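Local coordinates for ribose-phosphate pyrophosphokinase (Thermus thermophilus, PDB 5T3O), which probably makes phosphoribosyl pyrophosphate by transferring the pyrophosphoryl group of ATP to the 1-hydroxyl of ribose 5-phosphate, working as a magnesium-dependent homohexamer, at residues L25-T30 and Y42-R47; L38-E43 and L65-M70; A119-T124 and K137-H142. One frame throughout, in Å; residues are numbered along the deposited sequence.

How the interactions relate
Interactions 1 and 2 belong to one structural unit, the two-stranded hairpin of strands 28-32 and 38-42, and share Tyr42 and Glu43. Interaction 1 closes the open end of the hairpin; interaction 2, its centre about 11 Å away, packs the second strand on helix 61-77. They touch where Thr30 OG1 lies 2.7 Å from Glu67 OE2, a probable hydrogen bond. Interaction 3 pairs the last two strands of this chain's parallel sheet, its centre about 22 and 19 Å from those of interactions 1 and 2. In the hexamer it meets Arg47 of another subunit beside a sulfate. The Phe39 side chain is about 5 Å from a bound ADP, that of His142 about 13 Å.

Interaction 1: residues L25-T30 and Y42-R47; sequences LGKSTT and YEESLR. With SO4 (sulfate ion), chain H.
Glu43 sets CG anti to its own carbonyl carbon and folds again at chi2 (-64°), which swings its carboxylate across Thr29; Glu44, its CG between backbone N and carbonyl carbon (chi1 74°), then runs extended to the backbone of Gly26 and Lys27. Thr29 OG1 donates to Glu43 OE2 at 3.1 Å, coming from above the carboxylate plane. The other oxygen of Glu43 pairs with Arg41. Glu44 OE1 accepts Lys27 N in a nearly straight bond of 2.9 Å, also from above its plane. Between these two grips, Glu43 N donates to Lys27 O at 3.0 Å, while Lys27 CB rests on Glu43 CG, 3.6 Å away, the two chains crossing at about a right angle. One residue further in, Ser28 and Tyr42 form an antiparallel non-hydrogen-bonded pair. Ser28 OG, itself bonded to Arg41 O, lies over one face of the Tyr42 ring; Leu46 CD2 sits over the opposite face, above its centre.

Beyond the hairpin, Ser45 makes an ST turn with Arg47 N and gives its hydroxyl to sulfate O1 at 2.7 Å. Arg47 meets the sulfate edge-on, NE to O1 at 2.9 Å and NH2 to O3 at 3.2 Å. Arg102 of the second subunit and Ser301, Val302 and Ser303 of the third complete the cradle. Hydroxyls, a backbone N-H and guanidinium groups drawn from three chains make a pocket suited to a tetrahedral dianion, consistent with the phosphate-binding allosteric site of class I PRPP synthetases.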
# COMPACT_ATOMS: atom_id res chain seq x y z
N LEU A 25 -9.75 -22.27 26.10
CA LEU A 25 -10.23 -21.25 25.16
C LEU A 25 -10.04 -19.87 25.77
O LEU A 25 -10.40 -19.64 26.93
CB LEU A 25 -11.72 -21.44 24.80
CG LEU A 25 -12.07 -21.99 23.42
CD1 LEU A 25 -13.58 -21.87 23.21
CD2 LEU A 25 -11.35 -21.29 22.28
N GLY A 26 -9.48 -18.96 24.98
CA GLY A 26 -9.30 -17.58 25.42
C GLY A 26 -10.65 -16.93 25.61
O GLY A 26 -11.60 -17.22 24.89
N LYS A 27 -10.75 -16.05 26.61
CA LYS A 27 -12.00 -15.36 26.90
C LYS A 27 -12.20 -14.19 25.94
O LYS A 27 -11.43 -13.23 25.96
CB LYS A 27 -12.01 -14.86 28.35
CG LYS A 27 -12.05 -15.97 29.40
CD LYS A 27 -11.21 -15.64 30.63
CE LYS A 27 -11.69 -14.38 31.35
NZ LYS A 27 -10.70 -13.92 32.37
N SER A 28 -13.23 -14.29 25.11
CA SER A 28 -13.66 -13.20 24.23
C SER A 28 -15.19 -13.18 24.15
O SER A 28 -15.81 -14.23 24.00
CB SER A 28 -13.09 -13.39 22.82
OG SER A 28 -13.42 -12.28 22.00
N THR A 29 -15.77 -11.98 24.22
CA THR A 29 -17.21 -11.81 24.10
C THR A 29 -17.53 -10.99 22.86
O THR A 29 -16.82 -10.03 22.54
CB THR A 29 -17.81 -11.11 25.33
OG1 THR A 29 -17.09 -9.90 25.61
CG2 THR A 29 -17.75 -12.02 26.55
N THR A 30 -18.59 -11.38 22.16
CA THR A 30 -19.10 -10.64 21.02
C THR A 30 -20.60 -10.37 21.21
O THR A 30 -21.39 -11.30 21.35
CB THR A 30 -18.80 -11.37 19.70
OG1 THR A 30 -19.61 -12.55 19.60
CG2 THR A 30 -17.32 -11.76 19.61
N TYR A 42 -11.78 -8.63 23.83
CA TYR A 42 -10.95 -9.65 24.45
C TYR A 42 -10.84 -9.31 25.92
O TYR A 42 -10.53 -8.18 26.29
CB TYR A 42 -9.56 -9.71 23.81
CG TYR A 42 -9.56 -10.19 22.38
CD1 TYR A 42 -9.56 -11.55 22.09
CD2 TYR A 42 -9.51 -9.30 21.31
CE1 TYR A 42 -9.55 -12.01 20.78
CE2 TYR A 42 -9.49 -9.74 20.00
CZ TYR A 42 -9.51 -11.10 19.74
OH TYR A 42 -9.49 -11.56 18.45
N GLU A 43 -11.09 -10.31 26.77
CA GLU A 43 -11.15 -10.10 28.22
C GLU A 43 -9.74 -10.12 28.84
O GLU A 43 -9.46 -9.35 29.77
CB GLU A 43 -12.05 -11.15 28.90
CG GLU A 43 -13.36 -11.51 28.17
CD GLU A 43 -14.36 -10.38 28.03
OE1 GLU A 43 -13.97 -9.22 27.76
OE2 GLU A 43 -15.56 -10.65 28.17
N GLU A 44 -8.89 -10.99 28.29
CA GLU A 44 -7.49 -11.14 28.71
C GLU A 44 -6.53 -10.43 27.74
O GLU A 44 -6.87 -10.21 26.58
CB GLU A 44 -7.13 -12.64 28.78
CG GLU A 44 -6.96 -13.34 27.42
CD GLU A 44 -7.21 -14.85 27.46
OE1 GLU A 44 -8.29 -15.26 27.93
OE2 GLU A 44 -6.33 -15.63 27.00
N SER A 45 -5.33 -10.12 28.21
CA SER A 45 -4.28 -9.58 27.35
C SER A 45 -3.87 -10.59 26.28
O SER A 45 -3.77 -11.78 26.56
CB SER A 45 -3.06 -9.18 28.19
OG SER A 45 -2.04 -8.61 27.39
N LEU A 46 -3.69 -10.12 25.04
CA LEU A 46 -3.14 -10.92 23.95
C LEU A 46 -1.75 -10.40 23.56
O LEU A 46 -1.24 -10.76 22.50
CB LEU A 46 -3.99 -10.84 22.67
CG LEU A 46 -5.51 -10.96 22.61
CD1 LEU A 46 -6.18 -9.73 23.18
CD2 LEU A 46 -5.91 -11.15 21.16
N ARG A 47 -1.15 -9.55 24.39
CA ARG A 47 0.00 -8.77 23.94
C ARG A 47 1.19 -9.67 23.64
O ARG A 47 1.55 -10.51 24.45
CB ARG A 47 0.39 -7.73 24.99
CG ARG A 47 1.47 -6.76 24.53
CD ARG A 47 1.67 -5.68 25.57
NE ARG A 47 0.57 -4.72 25.59
CZ ARG A 47 0.57 -3.52 25.00
NH1 ARG A 47 1.62 -3.07 24.31
NH2 ARG A 47 -0.53 -2.75 25.10
S SO4 H . -2.79 -5.12 27.45
O1 SO4 H . -1.69 -5.97 26.97
O2 SO4 H . -3.25 -5.61 28.77
O3 SO4 H . -2.34 -3.72 27.58
O4 SO4 H . -3.91 -5.24 26.49

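Interaction 2: residues L38-E43 and L65-M70; sequences LFVRYE and LMELLM
Strand 38-42 runs over helix 65-70 with axes 8.7 Å apart and directions 39° from parallel, bringing Leu38 over Glu67 and Val40 over Met70. Met70 does most of the filling. Its chain turns at the last torsion (chi3 68°), which tucks the methyl against the strand backbone, CE lying 3.6 Å from Leu38 O. Just before that turn, Met70 SD touches Leu38 CB at 3.7 Å, and at the root of the side chain Met70 CB meets Val40 CG2 at 3.9 Å. Leu38 reaches on to the preceding turn of the helix: its CD2 branch lies 3.8 Å from Met66 CG, the two side chains alongside and running opposite ways. The aliphatic part of Glu67 borders Val40 CG2, while Gln55 and the backbone N of Gln8 bind its OE1 and Thr30 OG1 binds OE2.

A second subunit adds Gln62 on Leu38 and Met66, and Thr106 on Met70. The Phe39 side chain leaves the strand away from the helix and lies about 4 Å from that of Phe33, which binds ADP. This is the N-terminal-domain hairpin of class I PRPP synthetases, seated on a helix while its tip probably serves a neighbouring subunit's ATP site.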
# COMPACT_ATOMS: atom_id res chain seq x y z
N LEU A 38 -22.38 -5.16 15.56
CA LEU A 38 -21.52 -6.05 16.33
C LEU A 38 -20.56 -5.27 17.21
O LEU A 38 -20.26 -4.10 16.96
CB LEU A 38 -20.76 -7.00 15.40
CG LEU A 38 -21.43 -8.32 14.97
CD1 LEU A 38 -22.94 -8.23 14.88
CD2 LEU A 38 -20.84 -8.81 13.66
N PHE A 39 -20.08 -5.95 18.25
CA PHE A 39 -19.11 -5.43 19.20
C PHE A 39 -18.29 -6.62 19.70
O PHE A 39 -18.86 -7.64 20.08
CB PHE A 39 -19.82 -4.75 20.36
CG PHE A 39 -18.89 -4.28 21.46
CD1 PHE A 39 -18.23 -3.06 21.36
CD2 PHE A 39 -18.71 -5.04 22.61
CE1 PHE A 39 -17.39 -2.63 22.38
CE2 PHE A 39 -17.86 -4.61 23.63
CZ PHE A 39 -17.21 -3.40 23.51
N VAL A 40 -16.97 -6.47 19.68
CA VAL A 40 -16.05 -7.55 20.00
C VAL A 40 -15.12 -7.05 21.09
O VAL A 40 -14.80 -5.87 21.15
CB VAL A 40 -15.31 -7.99 18.72
CG1 VAL A 40 -14.07 -8.82 19.02
CG2 VAL A 40 -16.24 -8.77 17.82
N ARG A 41 -14.69 -7.96 21.96
CA ARG A 41 -13.83 -7.60 23.09
C ARG A 41 -13.07 -8.81 23.58
O ARG A 41 -13.65 -9.89 23.73
CB ARG A 41 -14.65 -7.02 24.23
CG ARG A 41 -13.84 -6.39 25.35
CD ARG A 41 -14.76 -5.76 26.38
NE ARG A 41 -14.03 -5.01 27.40
CZ ARG A 41 -13.48 -5.53 28.51
NH1 ARG A 41 -13.58 -6.83 28.80
NH2 ARG A 41 -12.83 -4.73 29.35
N TYR A 42 -11.78 -8.63 23.83
CA TYR A 42 -10.95 -9.65 24.45
C TYR A 42 -10.84 -9.31 25.92
O TYR A 42 -10.53 -8.18 26.29
CB TYR A 42 -9.56 -9.71 23.81
CG TYR A 42 -9.56 -10.19 22.38
CD1 TYR A 42 -9.56 -11.55 22.09
CD2 TYR A 42 -9.51 -9.30 21.31
CE1 TYR A 42 -9.55 -12.01 20.78
CE2 TYR A 42 -9.49 -9.74 20.00
CZ TYR A 42 -9.51 -11.10 19.74
OH TYR A 42 -9.49 -11.56 18.45
N GLU A 43 -11.09 -10.31 26.77
CA GLU A 43 -11.15 -10.10 28.22
C GLU A 43 -9.74 -10.12 28.84
O GLU A 43 -9.46 -9.35 29.77
CB GLU A 43 -12.05 -11.15 28.90
CG GLU A 43 -13.36 -11.51 28.17
CD GLU A 43 -14.36 -10.38 28.03
OE1 GLU A 43 -13.97 -9.22 27.76
OE2 GLU A 43 -15.56 -10.65 28.17
N LEU A 65 -18.55 -13.50 9.27
CA LEU A 65 -17.48 -12.85 8.52
C LEU A 65 -17.06 -11.57 9.24
O LEU A 65 -15.88 -11.38 9.51
CB LEU A 65 -17.95 -12.50 7.11
CG LEU A 65 -16.96 -12.22 5.96
CD1 LEU A 65 -17.44 -11.03 5.16
CD2 LEU A 65 -15.51 -12.00 6.36
N MET A 66 -18.03 -10.73 9.56
CA MET A 66 -17.76 -9.44 10.19
C MET A 66 -17.13 -9.59 11.57
O MET A 66 -16.23 -8.83 11.90
CB MET A 66 -19.03 -8.58 10.30
CG MET A 66 -18.80 -7.20 10.89
SD MET A 66 -17.54 -6.21 10.04
CE MET A 66 -17.86 -4.62 10.78
N GLU A 67 -17.64 -10.53 12.36
CA GLU A 67 -17.06 -10.85 13.67
C GLU A 67 -15.60 -11.31 13.54
O GLU A 67 -14.77 -10.95 14.37
CB GLU A 67 -17.88 -11.94 14.38
CG GLU A 67 -17.44 -12.27 15.80
CD GLU A 67 -18.05 -13.57 16.36
OE1 GLU A 67 -18.43 -14.48 15.59
OE2 GLU A 67 -18.12 -13.68 17.59
N LEU A 68 -15.30 -12.13 12.54
CA LEU A 68 -13.93 -12.57 12.27
C LEU A 68 -13.06 -11.36 11.93
O LEU A 68 -12.00 -11.17 12.55
CB LEU A 68 -13.91 -13.57 11.11
CG LEU A 68 -12.55 -14.05 10.59
CD1 LEU A 68 -11.74 -14.72 11.68
CD2 LEU A 68 -12.75 -14.99 9.42
N LEU A 69 -13.53 -10.53 11.00
CA LEU A 69 -12.82 -9.31 10.61
C LEU A 69 -12.54 -8.43 11.82
O LEU A 69 -11.41 -7.99 12.01
CB LEU A 69 -13.57 -8.54 9.52
CG LEU A 69 -13.63 -9.22 8.15
CD1 LEU A 69 -14.56 -8.45 7.22
CD2 LEU A 69 -12.26 -9.40 7.50
N MET A 70 -13.55 -8.25 12.68
CA MET A 70 -13.40 -7.43 13.89
C MET A 70 -12.43 -8.03 14.93
O MET A 70 -11.65 -7.30 15.56
CB MET A 70 -14.76 -7.16 14.56
CG MET A 70 -15.65 -6.18 13.79
SD MET A 70 -17.31 -6.05 14.50
CE MET A 70 -16.99 -5.25 16.05

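Interaction 3: residues A119-T124 and K137-H142; sequences ADRVLT and KIPVDH
Arg121 and Asp141 face each other across two parallel strands, Arg121 NH1 forming a salt bridge of 2.8 Å with Asp141 OD2. The guanidinium and carboxylate planes are only 16° apart, yet the pairing is through one nitrogen, with the oxygen approaching obliquely. Arg121 leaves the backbone with CG between N and the carbonyl carbon (chi1 43°) and bends again at chi3, which brings NH1 to Asp141 and lays one guanidinium face over Pro139, whose CB is 3.8 Å from Arg121 NH2. On this same face of the sheet, Leu123 CD2 leans on Asp141 CB at 4.1 Å. On the opposite face, toward the 119-122 end, the contacts are apolar: Ile138 CD1 touches both Val122 CG2, at 3.8 Å, and Ala119 CB, while Val122 and Val140 meet side by side through their CB atoms.

The backbones fix this register. Val122 N donates to Pro139 O at 3.0 Å, Asp141 N returns a bond to Val122 O at 2.8 Å, and Thr124 N reaches Asp141 O at 3.0 Å in a nearly straight bond of 171°. Further out, Thr124 OG1 is tied to Ile87 O on the next strand, and helix 286-298 lies over Arg121, Leu123 and Asp141 through Ile296, Ile293 and Phe289. The fourth subunit contributes Ser79, which bonds Arg121 NH2, and Arg47, which forms a salt bridge with Asp141 OD1.

A leucine in place of Arg121 would probably leave Asp141 OD2 without its cross-strand cation and Ser79 of the fourth subunit without its guanidinium partner. With one arginine on each oxygen, Asp141 is likely to remain ionised and to offset the charge of two neighbouring guanidinium groups, so the last strand of this chain's parallel sheet is joined by charge to another subunit.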
# COMPACT_ATOMS: atom_id res chain seq x y z
N ALA A 119 -5.00 -9.92 9.29
CA ALA A 119 -4.62 -11.33 9.36
C ALA A 119 -3.24 -11.52 8.77
O ALA A 119 -2.99 -11.03 7.68
CB ALA A 119 -5.62 -12.19 8.60
N ASP A 120 -2.35 -12.21 9.49
CA ASP A 120 -1.00 -12.55 9.00
C ASP A 120 -0.98 -13.88 8.26
O ASP A 120 -0.11 -14.09 7.42
CB ASP A 120 -0.01 -12.61 10.17
CG ASP A 120 0.10 -11.30 10.90
OD1 ASP A 120 0.31 -10.26 10.25
OD2 ASP A 120 -0.04 -11.31 12.14
N ARG A 121 -1.90 -14.78 8.59
CA ARG A 121 -2.03 -16.04 7.87
C ARG A 121 -3.43 -16.65 8.02
O ARG A 121 -4.22 -16.25 8.87
CB ARG A 121 -0.95 -17.06 8.32
CG ARG A 121 -0.71 -17.11 9.82
CD ARG A 121 0.13 -18.31 10.28
NE ARG A 121 1.42 -18.37 9.61
CZ ARG A 121 1.76 -19.15 8.58
NH1 ARG A 121 0.93 -20.03 8.03
NH2 ARG A 121 2.98 -19.04 8.09
N VAL A 122 -3.69 -17.63 7.15
CA VAL A 122 -4.92 -18.38 7.16
C VAL A 122 -4.59 -19.86 7.35
O VAL A 122 -3.62 -20.37 6.78
CB VAL A 122 -5.70 -18.15 5.84
CG1 VAL A 122 -6.94 -19.04 5.76
CG2 VAL A 122 -6.09 -16.68 5.71
N LEU A 123 -5.41 -20.52 8.17
CA LEU A 123 -5.41 -21.97 8.31
C LEU A 123 -6.81 -22.47 7.93
O LEU A 123 -7.80 -22.12 8.58
CB LEU A 123 -5.09 -22.36 9.75
CG LEU A 123 -4.43 -23.71 10.07
CD1 LEU A 123 -4.85 -24.16 11.46
CD2 LEU A 123 -4.70 -24.81 9.05
N THR A 124 -6.90 -23.29 6.89
CA THR A 124 -8.19 -23.74 6.36
C THR A 124 -8.14 -25.20 5.88
O THR A 124 -7.06 -25.77 5.69
CB THR A 124 -8.67 -22.80 5.24
OG1 THR A 124 -10.04 -23.07 4.92
CG2 THR A 124 -7.81 -22.92 3.98
N LYS A 137 -2.40 -13.02 -0.64
CA LYS A 137 -0.98 -12.64 -0.48
C LYS A 137 -0.35 -13.29 0.76
O LYS A 137 0.75 -13.79 0.69
CB LYS A 137 -0.84 -11.10 -0.38
CG LYS A 137 0.58 -10.54 -0.24
CD LYS A 137 1.60 -11.18 -1.19
CE LYS A 137 1.19 -11.07 -2.65
NZ LYS A 137 1.91 -12.03 -3.52
N ILE A 138 -1.06 -13.26 1.88
CA ILE A 138 -0.60 -13.92 3.11
C ILE A 138 -0.52 -15.44 2.97
O ILE A 138 -1.21 -16.02 2.12
CB ILE A 138 -1.43 -13.55 4.36
CG1 ILE A 138 -2.90 -13.99 4.23
CG2 ILE A 138 -1.22 -12.07 4.67
CD1 ILE A 138 -3.79 -13.65 5.41
N PRO A 139 0.32 -16.10 3.80
CA PRO A 139 0.41 -17.57 3.76
C PRO A 139 -0.90 -18.24 4.18
O PRO A 139 -1.49 -17.84 5.19
CB PRO A 139 1.50 -17.89 4.79
CG PRO A 139 2.27 -16.64 4.96
CD PRO A 139 1.32 -15.51 4.71
N VAL A 140 -1.35 -19.22 3.39
CA VAL A 140 -2.45 -20.09 3.81
C VAL A 140 -1.96 -21.55 3.92
O VAL A 140 -1.41 -22.12 2.98
CB VAL A 140 -3.75 -19.92 2.95
CG1 VAL A 140 -3.72 -18.65 2.11
CG2 VAL A 140 -4.07 -21.12 2.08
N ASP A 141 -2.14 -22.11 5.10
CA ASP A 141 -1.93 -23.54 5.32
C ASP A 141 -3.25 -24.24 5.00
O ASP A 141 -4.29 -23.91 5.57
CB ASP A 141 -1.43 -23.79 6.75
CG ASP A 141 0.02 -23.33 6.95
OD1 ASP A 141 0.84 -23.57 6.04
OD2 ASP A 141 0.33 -22.73 8.00
N HIS A 142 -3.18 -25.20 4.07
CA HIS A 142 -4.34 -25.82 3.43
C HIS A 142 -4.38 -27.29 3.85
O HIS A 142 -3.77 -28.14 3.19
CB HIS A 142 -4.18 -25.67 1.90
CG HIS A 142 -5.35 -26.14 1.09
ND1 HIS A 142 -5.62 -25.66 -0.17
CD2 HIS A 142 -6.31 -27.07 1.34
CE1 HIS A 142 -6.69 -26.25 -0.66
NE2 HIS A 142 -7.13 -27.12 0.24